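Local coordinates for Lin1840 protein (Listeria innocua serovar 6a, PDB 4ZOC) that probably hydrolyses terminal, non-reducing beta-D-glucosyl residues, releasing beta-D-glucose, and is a family 3 glycoside hydrolase linked to beta-1,2-glucan breakdown, at residues 187-193 with 231-237; 23-29 with 43-49. The protein carries 2 engineered substitutions. One frame throughout, in Å; residues are numbered along the deposited sequence.

Interaction 1. Residues 187-193 with 231-237; sequences AACVKHF and AKLVMTA
Cys189 and Leu233 face each other across two neighbouring parallel strands of the TIM barrel, 187-193 and 233-236. The ladder starts where Leu233 N gives its hydrogen to Ala188 O at 3.1 Å. Val190 N then bonds to Leu233 O, standing 37° above the carbonyl plane, and Met235 N meets Val190 O at 2.9 Å. After Val190 the register slips by one residue, a beta bulge that coincides with the cis peptide bond between Lys191 and His192. Pairing resumes with a nearly straight bond from Phe193 N to Met235 O (2.9 Å, 176° at the hydrogen).

Side chains fill both faces of this strand pair. Cys189 SG rests on the CB atoms of Leu233 and Met235, while on the other face Val190 CG2 presses against Ala231 CB (3.5 Å) and Val234 CG1 packs on Phe193 CB. Met235 turns CG away from its backbone N (chi1 175°), which carries the thioether alongside the His192 side chain.

Further out, the next barrel strand, 266-268, brings Ile268 against Cys189 and Met235, and helices 221-228 and 250-260 pack on the Val190, Val234 and Phe193 side. Lys191 NZ bonds to Phe135 O, and His192 ND1 to Asp140. Lys191 CG lies over the centre of one face of the imidazole, 3.6 Å above its plane, and Met235 SD comes in obliquely, 3.9 Å from His192 CD2.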
ATOM      1  N   ALA A 187      19.048  -9.586  28.820  1.00  9.49           N
ATOM      2  CA  ALA A 187      18.562  -8.338  28.241  1.00  7.62           C
ATOM      3  C   ALA A 187      17.776  -8.607  26.955  1.00  7.78           C
ATOM      4  O   ALA A 187      18.162  -9.419  26.101  1.00  7.61           O
ATOM      5  CB  ALA A 187      19.677  -7.394  27.977  1.00  7.67           C
ATOM      6  N   ALA A 188      16.697  -7.840  26.811  1.00  8.46           N
ATOM      7  CA  ALA A 188      15.901  -7.817  25.596  1.00  8.26           C
ATOM      8  C   ALA A 188      16.284  -6.625  24.745  1.00  9.29           C
ATOM      9  O   ALA A 188      16.707  -5.620  25.266  1.00 10.05           O
ATOM     10  CB  ALA A 188      14.420  -7.787  25.974  1.00  8.76           C
ATOM     11  N   CYS A 189      16.122  -6.746  23.427  1.00  9.02           N
ATOM     12  CA  CYS A 189      16.350  -5.720  22.474  1.00  9.21           C
ATOM     13  C   CYS A 189      15.103  -5.627  21.567  1.00  8.81           C
ATOM     14  O   CYS A 189      14.830  -6.499  20.766  1.00  9.32           O
ATOM     15  CB  CYS A 189      17.536  -6.055  21.585  1.00  9.65           C
ATOM     16  SG  CYS A 189      17.939  -4.858  20.342  1.00  9.59           S
ATOM     17  N   VAL A 190      14.417  -4.514  21.694  1.00  7.42           N
ATOM     18  CA  VAL A 190      13.216  -4.180  20.888  1.00  7.94           C
ATOM     19  C   VAL A 190      13.652  -3.983  19.461  1.00  8.25           C
ATOM     20  O   VAL A 190      14.635  -3.293  19.249  1.00  7.13           O
ATOM     21  CB  VAL A 190      12.554  -2.876  21.460  1.00  9.98           C
ATOM     22  CG1 VAL A 190      11.527  -2.243  20.535  1.00  9.97           C
ATOM     23  CG2 VAL A 190      11.844  -3.159  22.785  1.00  8.87           C
ATOM     24  N   LYS A 191      12.909  -4.488  18.474  1.00  7.84           N
ATOM     25  CA  LYS A 191      13.268  -4.238  17.082  1.00  7.00           C
ATOM     26  C   LYS A 191      11.923  -4.180  16.279  1.00  6.83           C
ATOM     27  O   LYS A 191      10.876  -4.660  16.804  1.00  5.13           O
ATOM     28  CB  LYS A 191      14.242  -5.306  16.521  1.00  7.40           C
ATOM     29  CG  LYS A 191      13.616  -6.671  16.397  1.00  9.46           C
ATOM     30  CD  LYS A 191      14.666  -7.725  16.135  1.00  7.95           C
ATOM     31  CE  LYS A 191      14.117  -9.049  15.706  1.00  6.76           C
ATOM     32  NZ  LYS A 191      15.174 -10.036  15.551  1.00  5.85           N
ATOM     33  N   HIS A 192      11.929  -3.561  15.117  1.00  7.18           N
ATOM     34  CA  HIS A 192      12.992  -2.834  14.461  1.00  6.66           C
ATOM     35  C   HIS A 192      12.511  -1.383  14.391  1.00  7.00           C
ATOM     36  O   HIS A 192      11.467  -1.085  13.803  1.00  7.25           O
ATOM     37  CB  HIS A 192      13.240  -3.349  12.990  1.00  6.03           C
ATOM     38  CG  HIS A 192      13.560  -4.803  12.902  1.00  5.82           C
ATOM     39  ND1 HIS A 192      12.580  -5.771  12.822  1.00  7.15           N
ATOM     40  CD2 HIS A 192      14.753  -5.465  12.839  1.00  7.20           C
ATOM     41  CE1 HIS A 192      13.159  -6.973  12.773  1.00  7.07           C
ATOM     42  NE2 HIS A 192      14.472  -6.803  12.758  1.00  7.60           N
ATOM     43  N   PHE A 193      13.266  -0.483  14.985  1.00  8.71           N
ATOM     44  CA  PHE A 193      12.796   0.892  15.144  1.00  7.73           C
ATOM     45  C   PHE A 193      13.018   1.630  13.823  1.00  7.28           C
ATOM     46  O   PHE A 193      14.174   1.854  13.456  1.00  8.30           O
ATOM     47  CB  PHE A 193      13.505   1.575  16.352  1.00  8.63           C
ATOM     48  CG  PHE A 193      12.737   2.718  16.939  1.00  8.36           C
ATOM     49  CD1 PHE A 193      11.622   2.490  17.747  1.00 10.01           C
ATOM     50  CD2 PHE A 193      13.126   4.030  16.664  1.00  8.68           C
ATOM     51  CE1 PHE A 193      10.913   3.548  18.317  1.00 11.96           C
ATOM     52  CE2 PHE A 193      12.442   5.094  17.228  1.00  8.07           C
ATOM     53  CZ  PHE A 193      11.315   4.852  18.020  1.00 10.35           C
ATOM     54  N   ALA A 231      12.789  -2.495  28.468  1.00  9.73           N
ATOM     55  CA  ALA A 231      13.682  -3.182  27.483  1.00 10.13           C
ATOM     56  C   ALA A 231      15.051  -2.529  27.446  1.00  8.83           C
ATOM     57  O   ALA A 231      15.165  -1.286  27.306  1.00  9.43           O
ATOM     58  CB  ALA A 231      13.084  -3.178  26.081  1.00 10.71           C
ATOM     59  N   LYS A 232      16.113  -3.322  27.556  1.00  9.27           N
ATOM     60  CA  LYS A 232      17.444  -2.725  27.629  1.00 10.46           C
ATOM     61  C   LYS A 232      18.003  -2.119  26.392  1.00  9.91           C
ATOM     62  O   LYS A 232      18.725  -1.119  26.493  1.00 12.06           O
ATOM     63  CB  LYS A 232      18.427  -3.687  28.266  1.00  9.44           C
ATOM     64  CG  LYS A 232      18.152  -3.866  29.784  1.00 12.04           C
ATOM     65  CD  LYS A 232      18.789  -2.731  30.528  1.00 16.76           C
ATOM     66  CE  LYS A 232      18.582  -2.691  32.006  1.00 20.06           C
ATOM     67  NZ  LYS A 232      19.173  -1.382  32.464  1.00 19.92           N
ATOM     68  N   LEU A 233      17.758  -2.715  25.209  1.00  8.65           N
ATOM     69  CA  LEU A 233      18.322  -2.222  23.963  1.00  7.75           C
ATOM     70  C   LEU A 233      17.206  -1.973  22.925  1.00  7.26           C
ATOM     71  O   LEU A 233      16.113  -2.509  23.070  1.00  7.28           O
ATOM     72  CB  LEU A 233      19.293  -3.224  23.336  1.00  8.38           C
ATOM     73  CG  LEU A 233      20.612  -3.533  24.081  1.00  9.29           C
ATOM     74  CD1 LEU A 233      20.416  -4.567  25.164  1.00 11.83           C
ATOM     75  CD2 LEU A 233      21.667  -3.988  23.060  1.00  9.24           C
ATOM     76  N   VAL A 234      17.501  -1.180  21.923  1.00  8.75           N
ATOM     77  CA  VAL A 234      16.676  -1.024  20.743  1.00  9.24           C
ATOM     78  C   VAL A 234      17.543  -1.256  19.527  1.00  8.65           C
ATOM     79  O   VAL A 234      18.714  -0.872  19.513  1.00  7.87           O
ATOM     80  CB  VAL A 234      16.030   0.363  20.715  1.00 10.98           C
ATOM     81  CG1 VAL A 234      15.227   0.604  19.424  1.00 11.95           C
ATOM     82  CG2 VAL A 234      15.117   0.499  21.894  1.00 11.32           C
ATOM     83  N   MET A 235      16.979  -1.840  18.469  1.00  8.61           N
ATOM     84  CA  MET A 235      17.724  -2.064  17.231  1.00  7.28           C
ATOM     85  C   MET A 235      17.080  -1.248  16.109  1.00  7.17           C
ATOM     86  O   MET A 235      15.840  -1.139  16.061  1.00  6.38           O
ATOM     87  CB  MET A 235      17.692  -3.570  16.829  1.00  7.04           C
ATOM     88  CG  MET A 235      18.333  -3.887  15.492  1.00  7.79           C
ATOM     89  SD  MET A 235      18.068  -5.561  14.914  1.00  9.23           S
ATOM     90  CE  MET A 235      18.998  -6.473  16.157  1.00 11.84           C
ATOM     91  N   THR A 236      17.904  -0.640  15.249  1.00  6.86           N
ATOM     92  CA  THR A 236      17.365   0.163  14.097  1.00  6.39           C
ATOM     93  C   THR A 236      16.690  -0.707  13.026  1.00  7.07           C
ATOM     94  O   THR A 236      16.874  -1.936  13.036  1.00  7.09           O
ATOM     95  CB  THR A 236      18.483   0.971  13.430  1.00  7.03           C
ATOM     96  OG1 THR A 236      19.343   0.112  12.637  1.00  8.11           O
ATOM     97  CG2 THR A 236      19.228   1.819  14.483  1.00  7.15           C
ATOM     98  N   ALA A 237      15.901  -0.061  12.134  1.00  6.22           N
ATOM     99  CA  ALA A 237      15.265  -0.787  11.037  1.00  5.91           C
ATOM    100  C   ALA A 237      16.030  -0.566   9.710  1.00  7.15           C
ATOM    101  O   ALA A 237      16.701   0.434   9.517  1.00  5.99           O
ATOM    102  CB  ALA A 237      13.816  -0.274  10.881  1.00  5.84           C
TER

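Interaction 2. Residues 23-29 with 43-49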
ATOM      1  N   LEU A  23      31.819  -1.619  17.759  1.00  9.18           N
ATOM      2  CA  LEU A  23      31.787  -2.640  16.742  1.00  9.47           C
ATOM      3  C   LEU A  23      31.339  -4.010  17.310  1.00 11.06           C
ATOM      4  O   LEU A  23      31.798  -4.455  18.360  1.00 11.36           O
ATOM      5  CB  LEU A  23      33.138  -2.774  16.137  1.00  9.22           C
ATOM      6  CG  LEU A  23      33.300  -3.889  15.112  1.00  9.52           C
ATOM      7  CD1 LEU A  23      32.588  -3.596  13.824  1.00 11.09           C
ATOM      8  CD2 LEU A  23      34.764  -4.097  14.905  1.00 10.90           C
ATOM      9  N   GLN A  24      30.440  -4.653  16.588  1.00  9.55           N
ATOM     10  CA  GLN A  24      30.012  -6.024  16.866  1.00  8.60           C
ATOM     11  C   GLN A  24      30.401  -6.961  15.734  1.00  8.08           C
ATOM     12  O   GLN A  24      30.168  -6.660  14.549  1.00  9.36           O
ATOM     13  CB  GLN A  24      28.483  -6.086  17.109  1.00  9.15           C
ATOM     14  CG  GLN A  24      27.974  -7.422  17.561  1.00  8.21           C
ATOM     15  CD  GLN A  24      26.495  -7.368  17.729  1.00  8.98           C
ATOM     16  OE1 GLN A  24      25.738  -7.171  16.732  1.00  9.59           O
ATOM     17  NE2 GLN A  24      26.037  -7.489  18.975  1.00  8.21           N
ATOM     18  N   LEU A  25      30.979  -8.115  16.131  1.00  8.69           N
ATOM     19  CA  LEU A  25      31.485  -9.125  15.199  1.00  9.14           C
ATOM     20  C   LEU A  25      30.940 -10.509  15.439  1.00  9.05           C
ATOM     21  O   LEU A  25      30.598 -10.839  16.561  1.00  9.32           O
ATOM     22  CB  LEU A  25      33.013  -9.165  15.223  1.00 10.54           C
ATOM     23  CG  LEU A  25      33.671  -7.882  14.894  1.00 10.38           C
ATOM     24  CD1 LEU A  25      35.173  -8.133  15.105  1.00 14.11           C
ATOM     25  CD2 LEU A  25      33.436  -7.403  13.494  1.00 13.31           C
ATOM     26  N   SER A  26      30.916 -11.326  14.371  1.00 10.27           N
ATOM     27  CA  SER A  26      30.585 -12.738  14.484  1.00 11.75           C
ATOM     28  C   SER A  26      31.682 -13.433  15.311  1.00 12.23           C
ATOM     29  O   SER A  26      32.828 -12.937  15.324  1.00 13.18           O
ATOM     30  CB  SER A  26      30.549 -13.347  13.110  1.00 13.48           C
ATOM     31  OG  SER A  26      29.394 -12.896  12.411  1.00 13.05           O
ATOM     32  N   PRO A  27      31.373 -14.564  15.965  1.00 11.15           N
ATOM     33  CA  PRO A  27      32.344 -15.093  16.937  1.00 11.27           C
ATOM     34  C   PRO A  27      33.686 -15.553  16.336  1.00 13.80           C
ATOM     35  O   PRO A  27      34.764 -15.516  17.006  1.00 14.51           O
ATOM     36  CB  PRO A  27      31.629 -16.281  17.547  1.00 11.57           C
ATOM     37  CG  PRO A  27      30.545 -16.667  16.528  1.00 12.10           C
ATOM     38  CD  PRO A  27      30.108 -15.304  16.014  1.00 13.05           C
ATOM     39  N   PHE A  28      33.621 -16.039  15.110  1.00 13.28           N
ATOM     40  CA  PHE A  28      34.827 -16.648  14.490  1.00 15.57           C
ATOM     41  C   PHE A  28      35.819 -15.606  13.979  1.00 17.58           C
ATOM     42  O   PHE A  28      36.881 -15.953  13.452  1.00 22.20           O
ATOM     43  CB  PHE A  28      34.434 -17.627  13.356  1.00 18.69           C
ATOM     44  CG  PHE A  28      33.451 -17.087  12.396  1.00 17.26           C
ATOM     45  CD1 PHE A  28      33.884 -16.326  11.346  1.00 18.86           C
ATOM     46  CD2 PHE A  28      32.086 -17.386  12.515  1.00 20.86           C
ATOM     47  CE1 PHE A  28      32.958 -15.818  10.436  1.00 23.80           C
ATOM     48  CE2 PHE A  28      31.163 -16.852  11.607  1.00 22.67           C
ATOM     49  CZ  PHE A  28      31.617 -16.091  10.586  1.00 20.50           C
ATOM     50  N   LEU A  29      35.489 -14.332  14.160  1.00 14.97           N
ATOM     51  CA  LEU A  29      36.453 -13.223  13.981  1.00 17.32           C
ATOM     52  C   LEU A  29      37.320 -12.965  15.230  1.00 16.33           C
ATOM     53  O   LEU A  29      38.214 -12.152  15.201  1.00 18.49           O
ATOM     54  CB  LEU A  29      35.780 -11.935  13.521  1.00 15.64           C
ATOM     55  CG  LEU A  29      35.002 -12.158  12.233  1.00 15.81           C
ATOM     56  CD1 LEU A  29      34.051 -11.054  11.875  1.00 19.52           C
ATOM     57  CD2 LEU A  29      35.970 -12.385  11.080  1.00 16.06           C
ATOM     58  N   LEU A  43      37.592 -13.595   6.083  1.00 24.15           N
ATOM     59  CA  LEU A  43      36.683 -12.529   6.452  1.00 24.10           C
ATOM     60  C   LEU A  43      37.421 -11.370   7.185  1.00 21.20           C
ATOM     61  O   LEU A  43      37.120 -10.215   6.982  1.00 20.09           O
ATOM     62  CB  LEU A  43      35.495 -13.122   7.219  1.00 23.74           C
ATOM     63  CG  LEU A  43      34.350 -12.196   7.569  1.00 27.75           C
ATOM     64  CD1 LEU A  43      33.684 -11.696   6.277  1.00 26.91           C
ATOM     65  CD2 LEU A  43      33.391 -12.924   8.522  1.00 29.53           C
ATOM     66  N   LEU A  44      38.400 -11.663   8.015  1.00 19.83           N
ATOM     67  CA  LEU A  44      39.246 -10.585   8.565  1.00 22.61           C
ATOM     68  C   LEU A  44      39.895  -9.763   7.439  1.00 23.56           C
ATOM     69  O   LEU A  44      39.929  -8.550   7.529  1.00 27.25           O
ATOM     70  CB  LEU A  44      40.337 -11.113   9.525  1.00 24.09           C
ATOM     71  CG  LEU A  44      39.913 -11.644  10.917  1.00 23.61           C
ATOM     72  CD1 LEU A  44      41.043 -12.403  11.559  1.00 25.39           C
ATOM     73  CD2 LEU A  44      39.496 -10.528  11.867  1.00 23.42           C
ATOM     74  N   GLN A  45      40.350 -10.418   6.373  1.00 22.80           N
ATOM     75  CA  GLN A  45      41.030  -9.721   5.282  1.00 24.71           C
ATOM     76  C   GLN A  45      40.053  -8.821   4.535  1.00 22.52           C
ATOM     77  O   GLN A  45      40.334  -7.662   4.294  1.00 26.10           O
ATOM     78  CB  GLN A  45      41.683 -10.698   4.300  1.00 31.71           C
ATOM     79  CG  GLN A  45      42.470  -9.948   3.196  1.00 31.69           C
ATOM     80  CD  GLN A  45      43.754 -10.649   2.886  1.00 48.69           C
ATOM     81  OE1 GLN A  45      44.768 -10.477   3.594  1.00 63.52           O
ATOM     82  NE2 GLN A  45      43.731 -11.468   1.844  1.00 53.04           N
ATOM     83  N   GLU A  46      38.885  -9.375   4.215  1.00 26.07           N
ATOM     84  CA  GLU A  46      37.860  -8.662   3.458  1.00 24.02           C
ATOM     85  C   GLU A  46      37.332  -7.472   4.219  1.00 22.35           C
ATOM     86  O   GLU A  46      37.125  -6.416   3.619  1.00 23.99           O
ATOM     87  CB  GLU A  46      36.738  -9.596   3.038  1.00 28.61           C
ATOM     88  CG  GLU A  46      35.449  -8.911   2.599  1.00 41.24           C
ATOM     89  CD  GLU A  46      34.271  -9.895   2.464  1.00 60.62           C
ATOM     90  OE1 GLU A  46      34.457 -11.139   2.589  1.00 50.71           O
ATOM     91  OE2 GLU A  46      33.128  -9.418   2.247  1.00 88.75           O
ATOM     92  N   MET A  47      37.179  -7.604   5.538  1.00 21.78           N
ATOM     93  CA  MET A  47      36.706  -6.465   6.412  1.00 18.76           C
ATOM     94  C   MET A  47      37.833  -5.520   6.818  1.00 18.93           C
ATOM     95  O   MET A  47      37.592  -4.509   7.451  1.00 18.11           O
ATOM     96  CB  MET A  47      36.032  -7.034   7.649  1.00 18.84           C
ATOM     97  CG  MET A  47      34.789  -7.878   7.273  1.00 21.24           C
ATOM     98  SD  MET A  47      33.875  -8.434   8.689  1.00 19.69           S
ATOM     99  CE  MET A  47      33.112  -6.963   9.332  1.00 18.00           C
ATOM    100  N   LYS A  48      39.067  -5.932   6.517  1.00 18.27           N
ATOM    101  CA  LYS A  48      40.297  -5.209   6.853  1.00 17.99           C
ATOM    102  C   LYS A  48      40.428  -5.007   8.361  1.00 19.06           C
ATOM    103  O   LYS A  48      40.844  -3.919   8.849  1.00 20.69           O
ATOM    104  CB  LYS A  48      40.377  -3.899   6.037  1.00 20.32           C
ATOM    105  CG  LYS A  48      40.411  -4.230   4.513  1.00 27.50           C
ATOM    106  CD  LYS A  48      40.113  -3.083   3.569  1.00 40.67           C
ATOM    107  CE  LYS A  48      41.010  -1.867   3.778  1.00 54.46           C
ATOM    108  NZ  LYS A  48      40.357  -0.724   4.509  1.00 52.80           N
ATOM    109  N   LEU A  49      40.094  -6.070   9.102  1.00 20.37           N
ATOM    110  CA  LEU A  49      40.154  -6.022  10.571  1.00 16.66           C
ATOM    111  C   LEU A  49      41.505  -6.554  10.985  1.00 17.69           C
ATOM    112  O   LEU A  49      41.958  -7.564  10.416  1.00 19.94           O
ATOM    113  CB  LEU A  49      39.063  -6.862  11.245  1.00 17.55           C
ATOM    114  CG  LEU A  49      37.619  -6.378  11.015  1.00 18.50           C
ATOM    115  CD1 LEU A  49      36.639  -7.508  11.316  1.00 20.93           C
ATOM    116  CD2 LEU A  49      37.455  -5.168  11.883  1.00 19.18           C
TER
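Leu23 opens the contact by laying CD2 obliquely against Leu49 CD2, at 4.2 Å, where strand 23-25 of the TIM barrel faces the C-terminal end of helix 37-47. Two residues on, Leu25 points the same way. It meets Leu49 tip to tip, Leu25 CD2 lying 3.9 Å from Leu49 CD1. Leu25 and Met47 run antiparallel past one another, and the same Leu25 methyl also touches Met47 CE.

The chain then leaves the strand and turns through a short 3-10 segment, 27-29. Phe28 offers the edge of its ring: CE1 is 3.5 Å from Leu43 CD2, which lies near the ring plane, while Ser26 CB sits over one face, offset toward the rim. Beyond it, Phe28 O accepts a hydrogen bond from Thr40 of the same helix.

Leu29 makes the broadest contact. Its CG stands anti to its own carbonyl carbon (chi1 -56°), which sends the two methyls among the helix side chains: CD2 reaches Leu43 CD2 at 3.7 Å and Leu44 CG at 4.0 Å, and CD1 touches Met47 SD. A Schellman motif, with Lys48 at positive phi, ends the helix and turns the chain to bring Leu49 back toward the strand.

Leucine methyls, a thioether and a ring edge make up the interface; close van der Waals packing and burial of apolar surface join strand and helix, without directional bonds between their side chains.

Overall arrangement
Both contacts belong to the same TIM barrel and reach the same parallel sheet, yet they do not touch: their centres are 23 Å apart and their nearest atoms about 7 Å. Along the chain they follow in series, 23-29 with 43-49 closing before 187-193 with 231-237 begins. Interaction 1 joins two barrel strands edge to edge, whereas interaction 2 packs a helix against the first strand and the turn after it. Each approaches bound beta-D-glucopyranose without lying at the glucose pocket formed with Trp271, Trp409 and Glu473: the side chains of Lys191 and of Phe28 are each about 8 Å from a bound glucose.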